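Local coordinates for pyridoxamine 5'-phosphate oxidase-related, FMN-binding (Mycobacterium smegmatis, PDB 3F7E), which probably serves as a reductase that uses the deazaflavin coenzyme F420 to reduce carbon-carbon double bonds, with aflatoxin-like compounds among its likely substrates, at residues His19-Arg24 / Pro29-Met34; Gly92-Lys97 / Arg116-Val121; Lys97-Asp100 / Pro105-Glu108. One frame throughout, in Å; residues are numbered along the deposited sequence. Where two conformers were deposited one is given.

Contact 1: His19-Arg24 / Pro29-Met34; sequences HLATVR and PQVNAM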
loop_
_atom_site.group_PDB
_atom_site.type_symbol
_atom_site.label_atom_id
_atom_site.label_comp_id
_atom_site.label_asym_id
_atom_site.label_seq_id
_atom_site.Cartn_x
_atom_site.Cartn_y
_atom_site.Cartn_z
ATOM N N HIS A 19 1.728 0.230 -4.246
ATOM C CA HIS A 19 0.653 0.739 -3.388
ATOM C C HIS A 19 1.234 1.989 -2.740
ATOM O O HIS A 19 2.111 1.933 -1.888
ATOM C CB HIS A 19 0.230 -0.345 -2.398
ATOM C CG HIS A 19 -0.433 -1.489 -3.086
ATOM N ND1 HIS A 19 0.189 -2.473 -3.841
ATOM C CD2 HIS A 19 -1.758 -1.756 -3.129
ATOM C CE1 HIS A 19 -0.751 -3.298 -4.302
ATOM N NE2 HIS A 19 -1.931 -2.878 -3.881
ATOM N N LEU A 20 0.765 3.149 -3.210
ATOM C CA LEU A 20 1.345 4.463 -2.888
ATOM C C LEU A 20 0.548 5.123 -1.781
ATOM O O LEU A 20 -0.651 5.355 -1.931
ATOM C CB LEU A 20 1.368 5.363 -4.148
ATOM C CG LEU A 20 2.014 6.727 -3.904
ATOM C CD1 LEU A 20 3.541 6.587 -3.657
ATOM C CD2 LEU A 20 1.770 7.627 -5.105
ATOM N N ALA A 21 1.244 5.405 -0.678
ATOM C CA ALA A 21 0.645 6.038 0.501
ATOM C C ALA A 21 1.015 7.500 0.578
ATOM O O ALA A 21 2.186 7.889 0.365
ATOM C CB ALA A 21 1.122 5.338 1.773
ATOM N N THR A 22 0.033 8.307 0.922
ATOM C CA THR A 22 0.176 9.734 1.132
ATOM C C THR A 22 -0.500 10.048 2.477
ATOM O O THR A 22 -1.162 9.207 3.050
ATOM C CB THR A 22 -0.481 10.539 -0.010
ATOM O OG1 THR A 22 -1.860 10.158 -0.159
ATOM C CG2 THR A 22 0.285 10.391 -1.338
ATOM N N VAL A 23 -0.332 11.272 2.967
ATOM C CA VAL A 23 -0.956 11.656 4.229
ATOM C C VAL A 23 -1.852 12.849 3.952
ATOM O O VAL A 23 -1.438 13.802 3.275
ATOM C CB VAL A 23 0.096 11.998 5.337
ATOM C CG1 VAL A 23 -0.575 12.180 6.664
ATOM C CG2 VAL A 23 1.126 10.912 5.471
ATOM N N ARG A 24 -3.067 12.786 4.499
ATOM C CA ARG A 24 -3.982 13.916 4.402
ATOM C C ARG A 24 -3.565 15.065 5.346
ATOM O O ARG A 24 -2.854 14.863 6.312
ATOM C CB ARG A 24 -5.387 13.459 4.759
ATOM C CG ARG A 24 -5.921 12.358 3.858
ATOM C CD ARG A 24 -7.295 11.832 4.301
ATOM N NE ARG A 24 -7.859 10.949 3.282
ATOM C CZ ARG A 24 -8.867 11.274 2.470
ATOM N NH1 ARG A 24 -9.446 12.469 2.551
ATOM N NH2 ARG A 24 -9.295 10.399 1.566
ATOM N N PRO A 29 -3.687 8.602 6.936
ATOM C CA PRO A 29 -3.109 8.135 5.665
ATOM C C PRO A 29 -4.137 7.746 4.618
ATOM O O PRO A 29 -5.305 7.465 4.925
ATOM C CB PRO A 29 -2.272 6.933 6.100
ATOM C CG PRO A 29 -3.046 6.356 7.267
ATOM C CD PRO A 29 -3.690 7.531 7.970
ATOM N N GLN A 30 -3.662 7.722 3.380
ATOM C CA GLN A 30 -4.397 7.270 2.204
ATOM C C GLN A 30 -3.444 6.332 1.452
ATOM O O GLN A 30 -2.252 6.628 1.372
ATOM C CB GLN A 30 -4.725 8.484 1.294
ATOM C CG GLN A 30 -5.470 8.070 0.072
ATOM C CD GLN A 30 -6.055 9.208 -0.694
ATOM O OE1 GLN A 30 -6.191 9.101 -1.909
ATOM N NE2 GLN A 30 -6.423 10.297 -0.011
ATOM N N VAL A 31 -3.949 5.235 0.864
ATOM C CA VAL A 31 -3.088 4.364 0.065
ATOM C C VAL A 31 -3.906 3.810 -1.103
ATOM O O VAL A 31 -5.072 3.395 -0.948
ATOM C CB VAL A 31 -2.420 3.260 0.942
ATOM C CG1 VAL A 31 -3.450 2.369 1.615
ATOM C CG2 VAL A 31 -1.461 2.423 0.140
ATOM N N ASN A 32 -3.287 3.774 -2.271
ATOM C CA ASN A 32 -3.966 3.372 -3.503
ATOM C C ASN A 32 -3.030 2.551 -4.373
ATOM O O ASN A 32 -1.842 2.874 -4.506
ATOM C CB ASN A 32 -4.401 4.598 -4.317
ATOM C CG ASN A 32 -5.319 5.494 -3.540
ATOM O OD1 ASN A 32 -6.502 5.158 -3.362
ATOM N ND2 ASN A 32 -4.794 6.616 -3.024
ATOM N N ALA A 33 -3.560 1.512 -5.014
ATOM C CA ALA A 33 -2.785 0.718 -5.975
ATOM C C ALA A 33 -2.580 1.565 -7.230
ATOM O O ALA A 33 -3.522 2.170 -7.746
ATOM C CB ALA A 33 -3.545 -0.560 -6.309
HETATM N N MSE A 34 -1.342 1.616 -7.743
HETATM C CA MSE A 34 -0.942 2.514 -8.858
HETATM C C MSE A 34 -0.015 1.796 -9.853
HETATM O O MSE A 34 0.832 1.024 -9.432
HETATM C CB MSE A 34 -0.142 3.737 -8.323
HETATM C CG MSE A 34 -0.849 4.571 -7.299
HETATM SE SE MSE A 34 -2.340 5.540 -8.085
HETATM C CE MSE A 34 -2.739 6.689 -6.597
HETATM O O HOH W 1 -2.200 7.881 -1.995
HETATM O O HOH W 2 -7.432 7.745 3.005
#

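Contact 2: Gly92-Lys97 / Arg116-Val121; sequences GAFYLK and RVIIVV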
loop_
_atom_site.group_PDB
_atom_site.type_symbol
_atom_site.label_atom_id
_atom_site.label_comp_id
_atom_site.label_asym_id
_atom_site.label_seq_id
_atom_site.Cartn_x
_atom_site.Cartn_y
_atom_site.Cartn_z
ATOM N N GLY A 92 -2.116 13.436 -22.057
ATOM C CA GLY A 92 -2.213 12.069 -21.555
ATOM C C GLY A 92 -1.122 11.141 -22.060
ATOM O O GLY A 92 -1.198 9.934 -21.861
ATOM N N ALA A 93 -0.098 11.707 -22.694
ATOM C CA ALA A 93 0.984 10.910 -23.219
ATOM C C ALA A 93 1.706 10.086 -22.154
ATOM O O ALA A 93 2.070 8.927 -22.408
ATOM C CB ALA A 93 1.983 11.793 -23.954
ATOM N N PHE A 94 1.944 10.652 -20.966
ATOM C CA PHE A 94 2.619 9.900 -19.931
ATOM C C PHE A 94 1.709 8.767 -19.430
ATOM O O PHE A 94 2.155 7.628 -19.233
ATOM C CB PHE A 94 3.114 10.776 -18.763
ATOM C CG PHE A 94 3.691 9.953 -17.660
ATOM C CD1 PHE A 94 4.951 9.388 -17.773
ATOM C CD2 PHE A 94 2.921 9.647 -16.551
ATOM C CE1 PHE A 94 5.462 8.562 -16.746
ATOM C CE2 PHE A 94 3.413 8.851 -15.549
ATOM C CZ PHE A 94 4.680 8.281 -15.641
ATOM N N TYR A 95 0.437 9.091 -19.190
ATOM C CA TYR A 95 -0.549 8.065 -18.846
ATOM C C TYR A 95 -0.472 6.885 -19.842
ATOM O O TYR A 95 -0.504 5.706 -19.444
ATOM C CB TYR A 95 -1.935 8.726 -18.835
ATOM C CG TYR A 95 -3.139 7.823 -18.624
ATOM C CD1 TYR A 95 -3.620 7.010 -19.644
ATOM C CD2 TYR A 95 -3.824 7.829 -17.409
ATOM C CE1 TYR A 95 -4.756 6.203 -19.444
ATOM C CE2 TYR A 95 -4.934 7.033 -17.196
ATOM C CZ TYR A 95 -5.394 6.220 -18.214
ATOM O OH TYR A 95 -6.508 5.434 -17.990
ATOM N N LEU A 96 -0.389 7.184 -21.140
ATOM C CA LEU A 96 -0.342 6.116 -22.139
ATOM C C LEU A 96 0.968 5.331 -22.117
ATOM O O LEU A 96 0.959 4.125 -22.360
ATOM C CB LEU A 96 -0.605 6.678 -23.532
ATOM C CG LEU A 96 -2.033 7.147 -23.801
ATOM C CD1 LEU A 96 -2.158 7.609 -25.247
ATOM C CD2 LEU A 96 -3.038 6.006 -23.530
ATOM N N LYS A 97 2.089 5.989 -21.822
ATOM C CA LYS A 97 3.331 5.238 -21.607
ATOM C C LYS A 97 3.249 4.241 -20.443
ATOM O O LYS A 97 3.781 3.125 -20.540
ATOM C CB LYS A 97 4.485 6.196 -21.377
ATOM C CG LYS A 97 4.923 6.961 -22.606
ATOM C CD LYS A 97 6.156 7.813 -22.279
ATOM C CE LYS A 97 6.618 8.610 -23.480
ATOM N NZ LYS A 97 7.238 7.713 -24.473
ATOM N N ARG A 116 -4.466 15.927 -16.133
ATOM C CA ARG A 116 -3.443 14.933 -15.823
ATOM C C ARG A 116 -2.089 15.558 -15.549
ATOM O O ARG A 116 -1.711 16.530 -16.231
ATOM C CB ARG A 116 -3.332 13.899 -16.966
ATOM C CG ARG A 116 -4.466 12.855 -16.974
ATOM C CD ARG A 116 -4.213 11.741 -15.977
ATOM N NE ARG A 116 -5.447 10.994 -15.708
ATOM C CZ ARG A 116 -5.522 10.009 -14.831
ATOM N NH1 ARG A 116 -4.435 9.577 -14.198
ATOM N NH2 ARG A 116 -6.691 9.426 -14.610
ATOM N N VAL A 117 -1.358 14.979 -14.592
ATOM C CA VAL A 117 -0.002 15.387 -14.266
ATOM C C VAL A 117 0.858 14.141 -14.094
ATOM O O VAL A 117 0.361 13.015 -13.912
ATOM C CB VAL A 117 0.062 16.263 -12.976
ATOM C CG1 VAL A 117 -0.665 17.609 -13.163
ATOM C CG2 VAL A 117 -0.519 15.504 -11.777
ATOM N N ILE A 118 2.169 14.380 -14.118
ATOM C CA ILE A 118 3.181 13.387 -13.787
ATOM C C ILE A 118 3.733 13.753 -12.422
ATOM O O ILE A 118 4.226 14.868 -12.234
ATOM C CB ILE A 118 4.351 13.393 -14.792
ATOM C CG1 ILE A 118 3.852 13.422 -16.247
ATOM C CG2 ILE A 118 5.294 12.240 -14.487
ATOM C CD1 ILE A 118 4.966 13.513 -17.276
ATOM N N ILE A 119 3.616 12.833 -11.470
ATOM C CA ILE A 119 4.161 13.045 -10.114
ATOM C C ILE A 119 5.520 12.360 -10.036
ATOM O O ILE A 119 5.604 11.161 -10.323
ATOM C CB ILE A 119 3.221 12.446 -9.027
ATOM C CG1 ILE A 119 1.792 12.986 -9.148
ATOM C CG2 ILE A 119 3.803 12.640 -7.633
ATOM C CD1 ILE A 119 1.644 14.417 -8.845
ATOM N N VAL A 120 6.565 13.113 -9.680
ATOM C CA VAL A 120 7.942 12.606 -9.700
ATOM C C VAL A 120 8.447 12.484 -8.265
ATOM O O VAL A 120 8.468 13.488 -7.537
ATOM C CB VAL A 120 8.868 13.572 -10.494
ATOM C CG1 VAL A 120 10.236 12.971 -10.598
ATOM C CG2 VAL A 120 8.261 13.848 -11.866
ATOM N N VAL A 121 8.819 11.268 -7.859
ATOM C CA VAL A 121 9.207 10.972 -6.484
ATOM C C VAL A 121 10.659 10.487 -6.439
ATOM O O VAL A 121 11.038 9.548 -7.149
ATOM C CB VAL A 121 8.300 9.861 -5.891
ATOM C CG1 VAL A 121 8.834 9.336 -4.555
ATOM C CG2 VAL A 121 6.868 10.368 -5.763
#

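Contact 3: Lys97-Asp100 / Pro105-Glu108; sequences KLND and PLTE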
loop_
_atom_site.group_PDB
_atom_site.type_symbol
_atom_site.label_atom_id
_atom_site.label_comp_id
_atom_site.label_asym_id
_atom_site.label_seq_id
_atom_site.Cartn_x
_atom_site.Cartn_y
_atom_site.Cartn_z
ATOM N N LYS A 97 2.089 5.989 -21.822
ATOM C CA LYS A 97 3.331 5.238 -21.607
ATOM C C LYS A 97 3.249 4.241 -20.443
ATOM O O LYS A 97 3.781 3.125 -20.540
ATOM C CB LYS A 97 4.485 6.196 -21.377
ATOM C CG LYS A 97 4.923 6.961 -22.606
ATOM C CD LYS A 97 6.156 7.813 -22.279
ATOM C CE LYS A 97 6.618 8.610 -23.480
ATOM N NZ LYS A 97 7.238 7.713 -24.473
ATOM N N LEU A 98 2.594 4.637 -19.344
ATOM C CA LEU A 98 2.404 3.715 -18.198
ATOM C C LEU A 98 1.523 2.550 -18.619
ATOM O O LEU A 98 1.849 1.393 -18.370
ATOM C CB LEU A 98 1.820 4.403 -16.938
ATOM C CG LEU A 98 2.776 5.245 -16.117
ATOM C CD1 LEU A 98 1.970 5.777 -14.958
ATOM C CD2 LEU A 98 3.827 4.318 -15.624
ATOM N N ASN A 99 0.430 2.830 -19.324
ATOM C CA ASN A 99 -0.416 1.746 -19.812
ATOM C C ASN A 99 0.378 0.766 -20.670
ATOM O O ASN A 99 0.246 -0.465 -20.526
ATOM C CB ASN A 99 -1.592 2.271 -20.611
ATOM C CG ASN A 99 -2.461 1.151 -21.096
ATOM O OD1 ASN A 99 -3.159 0.527 -20.302
ATOM N ND2 ASN A 99 -2.361 0.832 -22.384
ATOM N N ASP A 100 1.226 1.311 -21.543
ATOM C CA ASP A 100 2.063 0.476 -22.403
ATOM C C ASP A 100 3.025 -0.390 -21.581
ATOM O O ASP A 100 3.215 -1.579 -21.899
ATOM C CB ASP A 100 2.832 1.350 -23.375
ATOM C CG ASP A 100 3.465 0.556 -24.502
ATOM O OD1 ASP A 100 2.779 -0.277 -25.136
ATOM O OD2 ASP A 100 4.656 0.786 -24.747
ATOM N N PRO A 105 -5.184 -2.187 -20.960
ATOM C CA PRO A 105 -6.246 -1.901 -21.918
ATOM C C PRO A 105 -6.497 -0.411 -22.184
ATOM O O PRO A 105 -7.254 -0.074 -23.107
ATOM C CB PRO A 105 -7.486 -2.566 -21.286
ATOM C CG PRO A 105 -7.175 -2.733 -19.851
ATOM C CD PRO A 105 -5.711 -2.527 -19.625
ATOM N N LEU A 106 -5.859 0.458 -21.390
ATOM C CA LEU A 106 -6.063 1.919 -21.431
ATOM C C LEU A 106 -5.201 2.577 -22.500
ATOM O O LEU A 106 -4.302 3.363 -22.190
ATOM C CB LEU A 106 -5.724 2.552 -20.074
ATOM C CG LEU A 106 -6.522 2.191 -18.826
ATOM C CD1 LEU A 106 -5.833 2.747 -17.584
ATOM C CD2 LEU A 106 -7.966 2.691 -18.929
ATOM N N THR A 107 -5.502 2.273 -23.761
ATOM C CA THR A 107 -4.623 2.650 -24.877
ATOM C C THR A 107 -4.991 3.969 -25.560
ATOM O O THR A 107 -4.273 4.418 -26.469
ATOM C CB THR A 107 -4.526 1.500 -25.942
ATOM O OG1 THR A 107 -5.845 1.019 -26.231
ATOM C CG2 THR A 107 -3.685 0.336 -25.443
ATOM N N GLU A 108 -6.085 4.588 -25.121
ATOM C CA GLU A 108 -6.500 5.896 -25.656
ATOM C C GLU A 108 -6.359 6.937 -24.543
ATOM O O GLU A 108 -6.430 6.572 -23.376
ATOM C CB GLU A 108 -7.939 5.856 -26.194
ATOM C CG GLU A 108 -8.142 4.939 -27.419
ATOM C CD GLU A 108 -8.011 3.467 -27.101
ATOM O OE1 GLU A 108 -8.727 2.983 -26.210
ATOM O OE2 GLU A 108 -7.173 2.804 -27.744
#

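Contact 1: His19-Arg24 / Pro29-Met34
L20 and T22 of one strand pair with N32 and Q30 of the next through four backbone hydrogen bonds, a clear example of how an antiparallel hairpin is held by its main chain. L20 N donates to N32 O at 2.9 Å and T22 N to Q30 O at 2.9 Å, each with a return bond, N32 N to L20 O and Q30 N to T22 O. Non-hydrogen-bonded pairs alternate with these, A21-V31 between them and H19-A33 and V23-P29 at the ends; CA-H...O contacts fill in, the shortest from A21 CA to Q30 O, 3.1 Å.

Polar side chains gather on the L20, T22, Q30 and N32 face. N32 ND2 donates to Q30 OE1 at 3.1 Å, in the carbonyl plane and on a lone pair, which steadies the turn of the Q30 amide. With CG anti to the backbone N (chi1 180°), Q30 runs alongside T22, and its NE2 lies over one face of the R24 guanidinium without a hydrogen bond, the planes 34° apart. One water joins L20 O to T22 OG1, and another links R24 NE with P29 O.

Apolar packing is split between the faces: L20 CB meets M34 CG (a selenomethionine) at 3.9 Å, while A21 CB lies 4.2 Å from V31 CB on the other. There too A33 CA sits over the H19 ring in a CH-pi contact, 4.3 Å from its centroid.

The hairpin belongs to an antiparallel sheet consistent with the family's split beta-barrel. Helix 52-59 covers the polar face, its N56 hydrogen-bonding T22 OG1. Strand 62-68 flanks strand 18-23, and the dimer interface takes in both strands: H19 stacks on H19 of the second subunit, and E78 of that subunit accepts a bond from V31 N.

Contact 2: Gly92-Lys97 / Arg116-Val121
F94 and I118 make the apolar half of this contact, and Y95 and R116 the half built on flat groups, so two neighbouring helix residues illustrate how a short helix is seated against the start of a strand. Both aromatic side chains leave the helix with CG anti to the backbone N (chi1 175° in each), which carries the rings from the helix toward the strand.

The F94 ring receives I118 from above. I118 CG2 stands over the middle of one face, 4.0 Å from the ring centroid and only 8° off the normal, a textbook CH-pi geometry. The other branch of the isoleucine runs back to the root of the phenylalanine, where CD1 approaches F94 CB at 3.6 Å and CG1 lies 3.7 Å from F94 CG. The two branches together cover one ring face and the CB beside it.

Y95 offers R116 an edge instead of a face. The bend of R116 at chi2 brings the guanidinium to the CD2-CE2 edge of the Y95 ring; its NH1 lies in the plane of that ring, 3.7 Å from Y95 CD2, and CD2 in turn lies over one guanidinium face. The two planes are 69° apart, so the groups do not stack flat. Polar partners elsewhere hold the guanidinium: D112 in a salt bridge with NE and T46 OG1 in a hydrogen bond with NH1.

G92 is at the N-cap position, and the D89 carboxylate accepts bonds from F94 N and Y95 N. In a sheet consistent with the family's split beta-barrel, strand 116-127 lies between strands 76-88 and 43-48; the latter supplies R44 beside F94 and T46 beside Y95, so helix 93-101 packs against strand 116-127 and its neighbour 43-48.

Contact 3: Lys97-Asp100 / Pro105-Glu108
N99 grips the loop through a bond that reaches its amide oxygen from well outside the carbonyl plane: L106 N donates to N99 OD1 at 2.9 Å, with the donor 47° above that plane and the C=O...donor angle 107°. The N-H itself points only moderately well at the oxygen, 133°, so the bond is bent at both ends.

N99 reaches the loop because CG lies anti to its backbone N, carrying the amide outward from the helix and across the L106 main chain. Its CB is 3.3 Å from L106 O, and OD1 lies as near to L106 CB. The other end of the amide turns to G104 O, which ND2 hydrogen-bonds, while T107 CG2 touches ND2 at 3.4 Å. Bonds at both ends of the amide therefore fix its rotation, and this buried polar group is satisfied by loop backbone.

Within the loop, T107 OG1 donates to E108 OE2 at 2.7 Å, meeting the carboxylate from above its plane. W35 packs against both N99 and L106, and Y74 of the second subunit touches P105.

L106 is the centre of an inverse gamma turn, closed by a weak bond from T107 N to P105 O. Here a helical asparagine fastens the chain that follows its own helix, bridging main-chain groups on a loop containing that tight turn.

How the contacts relate
Contact 1 is a buried pairing of two sheet strands, whereas contact 2 lies at the surface and contact 3, partly buried, sits farther still from the centre of the chain. Contacts 1 and 2 draw on the same antiparallel sheet with centres about 17 Å apart, without touching; contacts 2 and 3 share helix 93-101 and even K97, and they meet where L96 packs against the 105-108 loop. The chemistry follows the place: regular backbone bonding between strands in contact 1, aromatic rings met by an isoleucine and an arginine where helix joins sheet in contact 2, and one asparagine amide bound to loop backbone in contact 3.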